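PDB 4AKL: nucleocapsid from Crimean-congo hemorrhagic fever virus, which binds double-stranded and single-stranded RNA, probably packages the viral genome, and is likely also a sequence-non-specific DNA endonuclease. Local coordinates for residues A[101-104]-A[105-109]; A[200-203]-A[204-208]; A[215-219]-A[220-224]; A[276-279]-A[280-284]. All blocks are in the same frame, centred on the assembly; numbering follows the deposited sequence.

Contact 1 (A[101-104]-A[105-109])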
loop_
_atom_site.group_PDB
_atom_site.type_symbol
_atom_site.label_atom_id
_atom_site.label_comp_id
_atom_site.label_asym_id
_atom_site.label_seq_id
_atom_site.Cartn_x
_atom_site.Cartn_y
_atom_site.Cartn_z
ATOM N N GLY A 101 -5.854 -5.533 -19.736
ATOM C CA GLY A 101 -6.002 -4.252 -20.370
ATOM C C GLY A 101 -6.038 -3.094 -19.402
ATOM O O GLY A 101 -5.538 -2.031 -19.731
ATOM N N THR A 102 -6.610 -3.270 -18.216
ATOM C CA THR A 102 -6.757 -2.151 -17.271
ATOM C C THR A 102 -5.492 -1.783 -16.459
ATOM O O THR A 102 -5.417 -0.687 -15.914
ATOM C CB THR A 102 -7.940 -2.377 -16.251
ATOM O OG1 THR A 102 -8.132 -3.766 -16.048
ATOM C CG2 THR A 102 -9.230 -1.793 -16.756
ATOM N N ILE A 103 -4.525 -2.708 -16.376
ATOM C CA ILE A 103 -3.302 -2.510 -15.622
ATOM C C ILE A 103 -2.060 -2.346 -16.485
ATOM O O ILE A 103 -0.958 -2.278 -15.974
ATOM C CB ILE A 103 -3.109 -3.649 -14.647
ATOM C CG1 ILE A 103 -2.665 -4.951 -15.334
ATOM C CG2 ILE A 103 -4.425 -3.857 -13.851
ATOM C CD1 ILE A 103 -2.097 -5.984 -14.355
ATOM N N LYS A 104 -2.247 -2.253 -17.799
ATOM C CA LYS A 104 -1.148 -2.198 -18.745
ATOM C C LYS A 104 -0.168 -1.024 -18.482
ATOM O O LYS A 104 1.006 -1.117 -18.821
ATOM C CB LYS A 104 -1.685 -2.174 -20.218
ATOM C CG LYS A 104 -2.438 -0.930 -20.618
ATOM C CD LYS A 104 -2.553 -0.715 -22.179
ATOM C CE LYS A 104 -3.668 -1.553 -22.857
ATOM N NZ LYS A 104 -4.372 -0.772 -23.975
ATOM N N SER A 105 -0.654 0.062 -17.866
ATOM C CA SER A 105 0.185 1.260 -17.665
ATOM C C SER A 105 1.445 0.982 -16.818
ATOM O O SER A 105 2.518 1.568 -17.065
ATOM C CB SER A 105 -0.640 2.463 -17.110
ATOM O OG SER A 105 -1.120 2.236 -15.806
ATOM N N TRP A 106 1.305 0.081 -15.840
ATOM C CA TRP A 106 2.421 -0.396 -15.033
ATOM C C TRP A 106 2.889 -1.798 -15.397
ATOM O O TRP A 106 4.106 -2.060 -15.398
ATOM C CB TRP A 106 2.094 -0.308 -13.516
ATOM C CG TRP A 106 0.737 -0.759 -13.042
ATOM C CD1 TRP A 106 -0.432 -0.053 -13.091
ATOM C CD2 TRP A 106 0.429 -1.986 -12.423
ATOM N NE1 TRP A 106 -1.449 -0.771 -12.563
ATOM C CE2 TRP A 106 -0.953 -1.967 -12.131
ATOM C CE3 TRP A 106 1.176 -3.103 -12.087
ATOM C CZ2 TRP A 106 -1.599 -3.021 -11.519
ATOM C CZ3 TRP A 106 0.534 -4.166 -11.490
ATOM C CH2 TRP A 106 -0.841 -4.110 -11.195
ATOM N N ASP A 107 1.966 -2.713 -15.694
ATOM C CA ASP A 107 2.318 -4.111 -16.004
ATOM C C ASP A 107 3.197 -4.250 -17.262
ATOM O O ASP A 107 4.201 -4.973 -17.239
ATOM C CB ASP A 107 1.032 -4.980 -16.101
ATOM C CG ASP A 107 1.298 -6.425 -16.579
ATOM O OD1 ASP A 107 2.113 -7.153 -15.934
ATOM O OD2 ASP A 107 0.640 -6.837 -17.601
ATOM N N GLU A 108 2.843 -3.566 -18.331
ATOM C CA GLU A 108 3.627 -3.609 -19.579
ATOM C C GLU A 108 4.926 -2.763 -19.498
ATOM O O GLU A 108 5.780 -2.804 -20.396
ATOM C CB GLU A 108 2.755 -3.193 -20.788
ATOM C CG GLU A 108 1.797 -4.304 -21.203
ATOM C CD GLU A 108 1.020 -4.001 -22.505
ATOM O OE1 GLU A 108 1.149 -2.897 -23.102
ATOM O OE2 GLU A 108 0.262 -4.908 -22.931
ATOM N N SER A 109 5.063 -2.008 -18.417
ATOM C CA SER A 109 6.262 -1.206 -18.157
ATOM C C SER A 109 7.062 -1.771 -16.997
ATOM O O SER A 109 7.933 -1.085 -16.519
ATOM C CB SER A 109 5.863 0.246 -17.850
ATOM O OG SER A 109 5.437 0.835 -19.052
HETATM O O HOH W 1 3.018 0.364 -20.054
#
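I103 and W106 are brought together by their first torsions: a chi1 of 44° places W106 CG between its backbone N and carbonyl carbon, folding the indole back over the preceding turn, while a chi1 of 74° turns I103 CG1 along the chain toward D107. The six-membered half of the indole receives the isoleucine, with W106 CZ2 3.5 Å from I103 CB; I103 CD1 goes past the indole and ends 3.7 Å from D107 CB. I103 O sits 3.6 Å above the indole plane, displaced toward the ring rim. The same oxygen takes two backbone hydrogen bonds, a straight one from D107 N (3.0 Å, 167°) lying in the carbonyl plane, and a longer, more bent one from W106 N (3.3 Å) coming from above that plane. This is the opening turn of a short helix with I103 at the N-cap position, where it contributes its carbonyl and an apolar side chain. One residue on, K104 O accepts E108 N and a water at 2.8 Å, and this water also bonds S109 OG at 2.7 Å. The polar ends of both buried side chains are satisfied by neighbours: W106 NE1 bonds N125, and D107 OD1 is hydrogen-bonded to Y312 OH and salt-bridged to K316 NZ. I103 touches W95 and F96 of helix 86-98; both I103 and W106 rest on A129 of helix 120-136.

Contact 2 (A[200-203]-A[204-208])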
loop_
_atom_site.group_PDB
_atom_site.type_symbol
_atom_site.label_atom_id
_atom_site.label_comp_id
_atom_site.label_asym_id
_atom_site.label_seq_id
_atom_site.Cartn_x
_atom_site.Cartn_y
_atom_site.Cartn_z
ATOM N N TRP A 200 -14.605 32.294 -8.342
ATOM C CA TRP A 200 -15.104 32.414 -9.720
ATOM C C TRP A 200 -15.270 31.041 -10.341
ATOM O O TRP A 200 -16.258 30.784 -11.050
ATOM C CB TRP A 200 -14.133 33.231 -10.590
ATOM C CG TRP A 200 -14.578 33.462 -12.030
ATOM C CD1 TRP A 200 -15.218 34.565 -12.523
ATOM C CD2 TRP A 200 -14.398 32.572 -13.159
ATOM N NE1 TRP A 200 -15.450 34.415 -13.864
ATOM C CE2 TRP A 200 -14.963 33.206 -14.282
ATOM C CE3 TRP A 200 -13.822 31.307 -13.319
ATOM C CZ2 TRP A 200 -14.971 32.625 -15.558
ATOM C CZ3 TRP A 200 -13.836 30.719 -14.608
ATOM C CH2 TRP A 200 -14.416 31.391 -15.699
ATOM N N CYS A 201 -14.290 30.165 -10.082
ATOM C CA CYS A 201 -14.329 28.799 -10.581
ATOM C C CYS A 201 -15.509 28.033 -9.999
ATOM O O CYS A 201 -16.206 27.321 -10.735
ATOM C CB CYS A 201 -13.010 28.060 -10.282
ATOM S SG CYS A 201 -11.608 28.648 -11.253
ATOM N N ARG A 202 -15.736 28.189 -8.688
ATOM C CA ARG A 202 -16.846 27.515 -8.007
ATOM C C ARG A 202 -18.178 27.885 -8.662
ATOM O O ARG A 202 -19.016 27.036 -8.870
ATOM C CB ARG A 202 -16.857 27.824 -6.494
ATOM C CG ARG A 202 -17.935 27.027 -5.663
ATOM C CD ARG A 202 -17.771 27.145 -4.109
ATOM N NE ARG A 202 -16.817 28.207 -3.756
ATOM C CZ ARG A 202 -15.634 28.051 -3.145
ATOM N NH1 ARG A 202 -15.186 26.849 -2.722
ATOM N NH2 ARG A 202 -14.887 29.140 -2.924
ATOM N N GLU A 203 -18.349 29.154 -9.008
ATOM C CA GLU A 203 -19.571 29.598 -9.702
ATOM C C GLU A 203 -19.645 29.086 -11.176
ATOM O O GLU A 203 -20.693 28.599 -11.622
ATOM C CB GLU A 203 -19.697 31.110 -9.633
ATOM C CG GLU A 203 -20.112 31.640 -8.233
ATOM C CD GLU A 203 -21.588 31.377 -7.895
ATOM O OE1 GLU A 203 -22.446 31.414 -8.809
ATOM O OE2 GLU A 203 -21.888 31.127 -6.714
ATOM N N PHE A 204 -18.531 29.198 -11.901
ATOM C CA PHE A 204 -18.436 28.738 -13.295
ATOM C C PHE A 204 -18.881 27.268 -13.439
ATOM O O PHE A 204 -19.719 26.952 -14.283
ATOM C CB PHE A 204 -16.999 28.910 -13.808
ATOM C CG PHE A 204 -16.761 28.340 -15.173
ATOM C CD1 PHE A 204 -17.187 29.030 -16.314
ATOM C CD2 PHE A 204 -16.108 27.107 -15.330
ATOM C CE1 PHE A 204 -16.966 28.510 -17.592
ATOM C CE2 PHE A 204 -15.885 26.570 -16.622
ATOM C CZ PHE A 204 -16.320 27.290 -17.753
ATOM N N VAL A 205 -18.335 26.393 -12.589
ATOM C CA VAL A 205 -18.619 24.968 -12.689
ATOM C C VAL A 205 -20.053 24.552 -12.289
ATOM O O VAL A 205 -20.376 23.369 -12.410
ATOM C CB VAL A 205 -17.571 24.109 -11.919
ATOM C CG1 VAL A 205 -16.144 24.507 -12.361
ATOM C CG2 VAL A 205 -17.764 24.181 -10.359
ATOM N N LYS A 206 -20.904 25.482 -11.814
ATOM C CA LYS A 206 -22.344 25.177 -11.670
ATOM C C LYS A 206 -23.096 25.118 -13.038
ATOM O O LYS A 206 -24.287 24.794 -13.071
ATOM C CB LYS A 206 -23.079 26.169 -10.747
ATOM C CG LYS A 206 -22.847 26.002 -9.227
ATOM C CD LYS A 206 -22.032 27.131 -8.672
ATOM C CE LYS A 206 -22.030 27.201 -7.134
ATOM N NZ LYS A 206 -22.987 28.243 -6.658
ATOM N N GLY A 207 -22.413 25.415 -14.143
ATOM C CA GLY A 207 -23.048 25.496 -15.484
ATOM C C GLY A 207 -23.227 26.942 -15.982
ATOM O O GLY A 207 -23.940 27.183 -16.974
ATOM N N LYS A 208 -22.567 27.898 -15.311
ATOM C CA LYS A 208 -22.634 29.332 -15.649
ATOM C C LYS A 208 -21.507 29.722 -16.632
ATOM O O LYS A 208 -20.635 30.550 -16.344
ATOM C CB LYS A 208 -22.587 30.173 -14.358
ATOM C CG LYS A 208 -23.773 29.925 -13.447
ATOM C CD LYS A 208 -23.726 30.763 -12.161
ATOM C CE LYS A 208 -24.827 30.314 -11.194
ATOM N NZ LYS A 208 -24.701 30.999 -9.870
#
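E203 forms a salt-bridge network with K206 and K208 at the C-terminal end of helix 195-204. Its CB leaves the backbone at the last turn of the helix, and CG carries the chain on to a bend at chi2 (-73°), which swings the carboxylate round to the two lysines. CD comes to lie 3.6 Å from K206 NZ and 3.7 Å from K208 NZ. OE1 is met by K208 NZ nearly along its C-O axis at 2.5 Å, a value so short that its exact size is doubtful, whereas OE2 is reached by K206 NZ at 3.1 Å from well above the carboxylate plane. K208 is extended beside the glutamate, while K206 is kinked and passes its CD within 3.0 Å of R202 O. Each carboxylate oxygen thus has its own ammonium group, which would favour the ionised form. G207, with a phi of 105°, takes the chain out of the helix. F204, at the buried side, packs against T253 of helix 245-263 and against W200. The six-membered ring of W200 and the F204 ring are within 10° of parallel yet so offset that they hardly overlap; F204 CB makes a CH-pi contact over that W200 ring, toward its rim, and F204 CD1 is 3.7 Å from W200 CH2.

Contact 3 (A[215-219]-A[220-224])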
loop_
_atom_site.group_PDB
_atom_site.type_symbol
_atom_site.label_atom_id
_atom_site.label_comp_id
_atom_site.label_asym_id
_atom_site.label_seq_id
_atom_site.Cartn_x
_atom_site.Cartn_y
_atom_site.Cartn_z
ATOM N N PRO A 215 -13.749 37.119 -17.088
ATOM C CA PRO A 215 -13.213 36.824 -15.792
ATOM C C PRO A 215 -12.588 38.072 -15.145
ATOM O O PRO A 215 -12.115 38.932 -15.865
ATOM C CB PRO A 215 -12.099 35.803 -16.085
ATOM C CG PRO A 215 -12.236 35.400 -17.403
ATOM C CD PRO A 215 -13.022 36.393 -18.139
ATOM N N PRO A 216 -12.573 38.144 -13.793
ATOM C CA PRO A 216 -12.058 39.311 -13.024
ATOM C C PRO A 216 -10.549 39.605 -13.146
ATOM O O PRO A 216 -10.138 40.758 -12.952
ATOM C CB PRO A 216 -12.392 38.943 -11.561
ATOM C CG PRO A 216 -12.534 37.496 -11.546
ATOM C CD PRO A 216 -13.062 37.086 -12.884
ATOM N N TRP A 217 -9.759 38.559 -13.443
ATOM C CA TRP A 217 -8.283 38.657 -13.601
ATOM C C TRP A 217 -7.900 39.182 -14.991
ATOM O O TRP A 217 -6.770 39.660 -15.198
ATOM C CB TRP A 217 -7.602 37.294 -13.364
ATOM C CG TRP A 217 -8.055 36.196 -14.331
ATOM C CD1 TRP A 217 -7.697 36.046 -15.647
ATOM C CD2 TRP A 217 -8.942 35.126 -14.034
ATOM N NE1 TRP A 217 -8.321 34.941 -16.187
ATOM C CE2 TRP A 217 -9.091 34.360 -15.218
ATOM C CE3 TRP A 217 -9.646 34.741 -12.883
ATOM C CZ2 TRP A 217 -9.914 33.217 -15.281
ATOM C CZ3 TRP A 217 -10.467 33.589 -12.944
ATOM C CH2 TRP A 217 -10.588 32.849 -14.140
ATOM N N GLY A 218 -8.828 39.073 -15.934
ATOM C CA GLY A 218 -8.608 39.530 -17.296
ATOM C C GLY A 218 -8.876 38.430 -18.305
ATOM O O GLY A 218 -9.864 37.709 -18.219
ATOM N N ASP A 219 -7.977 38.283 -19.263
ATOM C CA ASP A 219 -8.176 37.294 -20.313
ATOM C C ASP A 219 -8.268 35.871 -19.755
ATOM O O ASP A 219 -7.572 35.520 -18.785
ATOM C CB ASP A 219 -7.053 37.354 -21.337
ATOM C CG ASP A 219 -7.406 36.596 -22.600
ATOM O OD1 ASP A 219 -8.399 37.010 -23.261
ATOM O OD2 ASP A 219 -6.701 35.602 -22.894
ATOM N N ILE A 220 -9.124 35.060 -20.386
ATOM C CA ILE A 220 -9.378 33.690 -19.953
ATOM C C ILE A 220 -8.091 32.817 -19.891
ATOM O O ILE A 220 -7.999 31.890 -19.081
ATOM C CB ILE A 220 -10.436 33.026 -20.867
ATOM C CG1 ILE A 220 -11.044 31.801 -20.208
ATOM C CG2 ILE A 220 -9.834 32.657 -22.235
ATOM C CD1 ILE A 220 -11.790 32.087 -18.930
ATOM N N ASN A 221 -7.116 33.128 -20.734
ATOM C CA ASN A 221 -5.877 32.368 -20.786
ATOM C C ASN A 221 -4.786 32.936 -19.884
ATOM O O ASN A 221 -3.724 32.319 -19.758
ATOM C CB ASN A 221 -5.375 32.293 -22.226
ATOM C CG ASN A 221 -6.377 31.625 -23.150
ATOM O OD1 ASN A 221 -6.854 30.518 -22.871
ATOM N ND2 ASN A 221 -6.706 32.293 -24.255
ATOM N N LYS A 222 -5.041 34.088 -19.249
ATOM C CA LYS A 222 -4.004 34.761 -18.421
ATOM C C LYS A 222 -3.293 33.790 -17.458
ATOM O O LYS A 222 -3.937 33.120 -16.640
ATOM C CB LYS A 222 -4.570 35.975 -17.628
ATOM C CG LYS A 222 -3.453 36.886 -17.077
ATOM C CD LYS A 222 -3.947 38.127 -16.332
ATOM C CE LYS A 222 -2.738 38.947 -15.792
ATOM N NZ LYS A 222 -3.138 40.017 -14.847
ATOM N N SER A 223 -1.976 33.708 -17.574
ATOM C CA SER A 223 -1.185 32.922 -16.633
ATOM C C SER A 223 -0.713 33.829 -15.502
ATOM O O SER A 223 -0.415 35.012 -15.718
ATOM C CB SER A 223 0.009 32.213 -17.321
ATOM O OG SER A 223 0.582 32.989 -18.352
ATOM N N GLY A 224 -0.666 33.275 -14.294
ATOM C CA GLY A 224 -0.110 33.977 -13.137
ATOM C C GLY A 224 1.329 33.549 -13.090
ATOM O O GLY A 224 1.913 33.241 -14.128
#
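D219 to K222 forms a type I beta turn closed by the backbone bond from K222 N to D219 O (2.9 Å), and it follows directly on another type I turn, from P215 to G218. D219 O also serves the first turn: W217 NE1 donates to it in a short but bent bond (2.8 Å, 132°), the oxygen lying in the ring plane of W217. The two donors reach D219 O from opposite faces of its carbonyl plane, so one oxygen ties the indole to the second turn and helps fix the ring's rotation. With chi1 at 60°, W217 CG lies between its backbone N and carbonyl carbon, which lays the indole back on P215, whose CB rests 3.4 Å above one ring face near the rim. At the ring edge comes I220 CA, 4.1 Å from W217 NE1. D219 OD2 adds a weak bond from N221 N (3.3 Å), the pairing of an Asx turn, set inside the beta turn. G218, at a phi of 126°, joins the two turns in a conformation that suits glycine. This double turn belongs to the long loop between helices 195-204 and 230-242. The extended K222 chain runs alongside the indole but heads the other way, its CB 3.7 Å from W217 CD1. On the buried side, I220 crosses P215 at about a right angle, with I220 CD1 3.7 Å from P215 CG. The indole also meets the rings of W200 and H197 edge-to-face, and I220 packs on V231 of helix 230-242 and on L280.

Contact 4 (A[276-279]-A[280-284])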
loop_
_atom_site.group_PDB
_atom_site.type_symbol
_atom_site.label_atom_id
_atom_site.label_comp_id
_atom_site.label_asym_id
_atom_site.label_seq_id
_atom_site.Cartn_x
_atom_site.Cartn_y
_atom_site.Cartn_z
ATOM N N MET A 276 -11.835 29.585 -27.757
ATOM C CA MET A 276 -12.196 29.640 -26.345
ATOM C C MET A 276 -12.546 28.248 -25.821
ATOM O O MET A 276 -12.090 27.882 -24.733
ATOM C CB MET A 276 -13.345 30.598 -26.098
ATOM C CG MET A 276 -13.706 30.678 -24.621
ATOM S SD MET A 276 -14.761 32.065 -24.262
ATOM C CE MET A 276 -13.648 33.462 -24.393
ATOM N N VAL A 277 -13.342 27.481 -26.581
ATOM C CA VAL A 277 -13.705 26.140 -26.156
ATOM C C VAL A 277 -12.436 25.283 -26.055
ATOM O O VAL A 277 -12.188 24.639 -25.010
ATOM C CB VAL A 277 -14.711 25.436 -27.126
ATOM C CG1 VAL A 277 -14.695 23.881 -26.920
ATOM C CG2 VAL A 277 -16.122 26.007 -26.988
ATOM N N THR A 278 -11.645 25.286 -27.140
ATOM C CA THR A 278 -10.376 24.577 -27.171
ATOM C C THR A 278 -9.531 24.945 -25.964
ATOM O O THR A 278 -9.020 24.059 -25.285
ATOM C CB THR A 278 -9.583 24.872 -28.482
ATOM O OG1 THR A 278 -10.331 24.397 -29.592
ATOM C CG2 THR A 278 -8.195 24.165 -28.483
ATOM N N ASN A 279 -9.408 26.251 -25.694
ATOM C CA ASN A 279 -8.529 26.739 -24.628
ATOM C C ASN A 279 -8.976 26.413 -23.218
ATOM O O ASN A 279 -8.135 26.127 -22.349
ATOM C CB ASN A 279 -8.300 28.244 -24.759
ATOM C CG ASN A 279 -7.331 28.586 -25.859
ATOM O OD1 ASN A 279 -6.521 27.753 -26.286
ATOM N ND2 ASN A 279 -7.393 29.822 -26.317
ATOM N N LEU A 280 -10.284 26.450 -22.982
ATOM C CA LEU A 280 -10.835 26.046 -21.694
ATOM C C LEU A 280 -10.510 24.579 -21.423
ATOM O O LEU A 280 -10.182 24.220 -20.277
ATOM C CB LEU A 280 -12.345 26.310 -21.616
ATOM C CG LEU A 280 -12.716 27.756 -21.248
ATOM C CD1 LEU A 280 -14.166 28.144 -21.639
ATOM C CD2 LEU A 280 -12.448 27.954 -19.723
ATOM N N LEU A 281 -10.579 23.729 -22.467
ATOM C CA LEU A 281 -10.241 22.292 -22.307
ATOM C C LEU A 281 -8.771 22.055 -21.950
ATOM O O LEU A 281 -8.485 21.155 -21.133
ATOM C CB LEU A 281 -10.643 21.464 -23.540
ATOM C CG LEU A 281 -12.163 21.426 -23.787
ATOM C CD1 LEU A 281 -12.513 20.759 -25.133
ATOM C CD2 LEU A 281 -12.884 20.729 -22.608
ATOM N N LYS A 282 -7.845 22.832 -22.543
ATOM C CA LYS A 282 -6.421 22.769 -22.159
ATOM C C LYS A 282 -6.318 23.109 -20.678
ATOM O O LYS A 282 -5.626 22.448 -19.929
ATOM C CB LYS A 282 -5.533 23.756 -22.939
ATOM C CG LYS A 282 -5.656 23.755 -24.446
ATOM C CD LYS A 282 -5.339 22.425 -25.045
ATOM C CE LYS A 282 -5.384 22.495 -26.579
ATOM N NZ LYS A 282 -4.422 21.549 -27.201
ATOM N N HIS A 283 -7.031 24.160 -20.263
ATOM C CA HIS A 283 -6.963 24.581 -18.867
ATOM C C HIS A 283 -7.572 23.545 -17.911
ATOM O O HIS A 283 -7.024 23.352 -16.832
ATOM C CB HIS A 283 -7.563 25.954 -18.645
ATOM C CG HIS A 283 -6.976 27.020 -19.519
ATOM N ND1 HIS A 283 -5.642 27.036 -19.875
ATOM C CD2 HIS A 283 -7.543 28.108 -20.108
ATOM C CE1 HIS A 283 -5.416 28.086 -20.649
ATOM N NE2 HIS A 283 -6.552 28.756 -20.800
ATOM N N VAL A 284 -8.663 22.867 -18.303
ATOM C CA VAL A 284 -9.263 21.805 -17.436
ATOM C C VAL A 284 -8.352 20.554 -17.293
ATOM O O VAL A 284 -8.220 19.985 -16.181
ATOM C CB VAL A 284 -10.691 21.403 -17.895
ATOM C CG1 VAL A 284 -11.228 20.191 -17.076
ATOM C CG2 VAL A 284 -11.623 22.586 -17.735
#
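M276 and L280 run down the same flank of the helix, with M276 CG 3.9 Å from L280 CD1. A chi1 of -179° puts M276 CG trans to the backbone N, and the chain heads from there toward the next turn. M276 O meanwhile accepts L280 N at 2.9 Å. V277 repeats the relation with L281: V277 CG1 is 4.2 Å from L281 CD1, a loose apolar touch, and the carbonyl O of V277 takes the amide N of L281 at 3.1 Å. These are the i to i+4 pairs of a regular alpha-helix, here within helix 270-292, each amide bonding one turn back with N-H...O angles of 155-161°. T278 is on the solvent side; its CG2 may touch K282 CE in one of the two deposited conformers of that lysine, while its OG1 bonds back to D274 O. N279 takes part through its backbone carbonyl. N279 O accepts H283 N at 3.1 Å and also stands 3.0 Å above the plane of the H283 imidazole, displaced toward its CD2 side. The far nitrogen of this ring, NE2, has its partner in N221, a probable hydrogen bond from the loop that precedes helix 230-242. V277 touches N258 and L261 of helix 245-263, and L280 touches V254 and L257 of that helix and I220 of the loop.

Overall arrangement
Contact 1 stands apart, its centre 29 to 39 Å from the others, in the globular head, whereas contacts 2, 3 and 4 gather in the helical stalk with centres 13 to 15 Å apart. Contact 2 ends helix 195-204, contact 3 lies in the loop that follows, and contact 4 lies on helix 270-292, which meets that loop. Contacts 2 and 3 join through W200, whose CD1 is 3.3 Å from P216 CD; contacts 3 and 4 touch where I220 CG1 is 4.1 Å from L280 CD2. Contact 4 lies mainly at the surface, the others are partly buried. The chemistry differs: helix-start carbonyls and an indole in contact 1, ion pairs in contact 2, turn bonds in contact 3, regular helix bonds in contact 4.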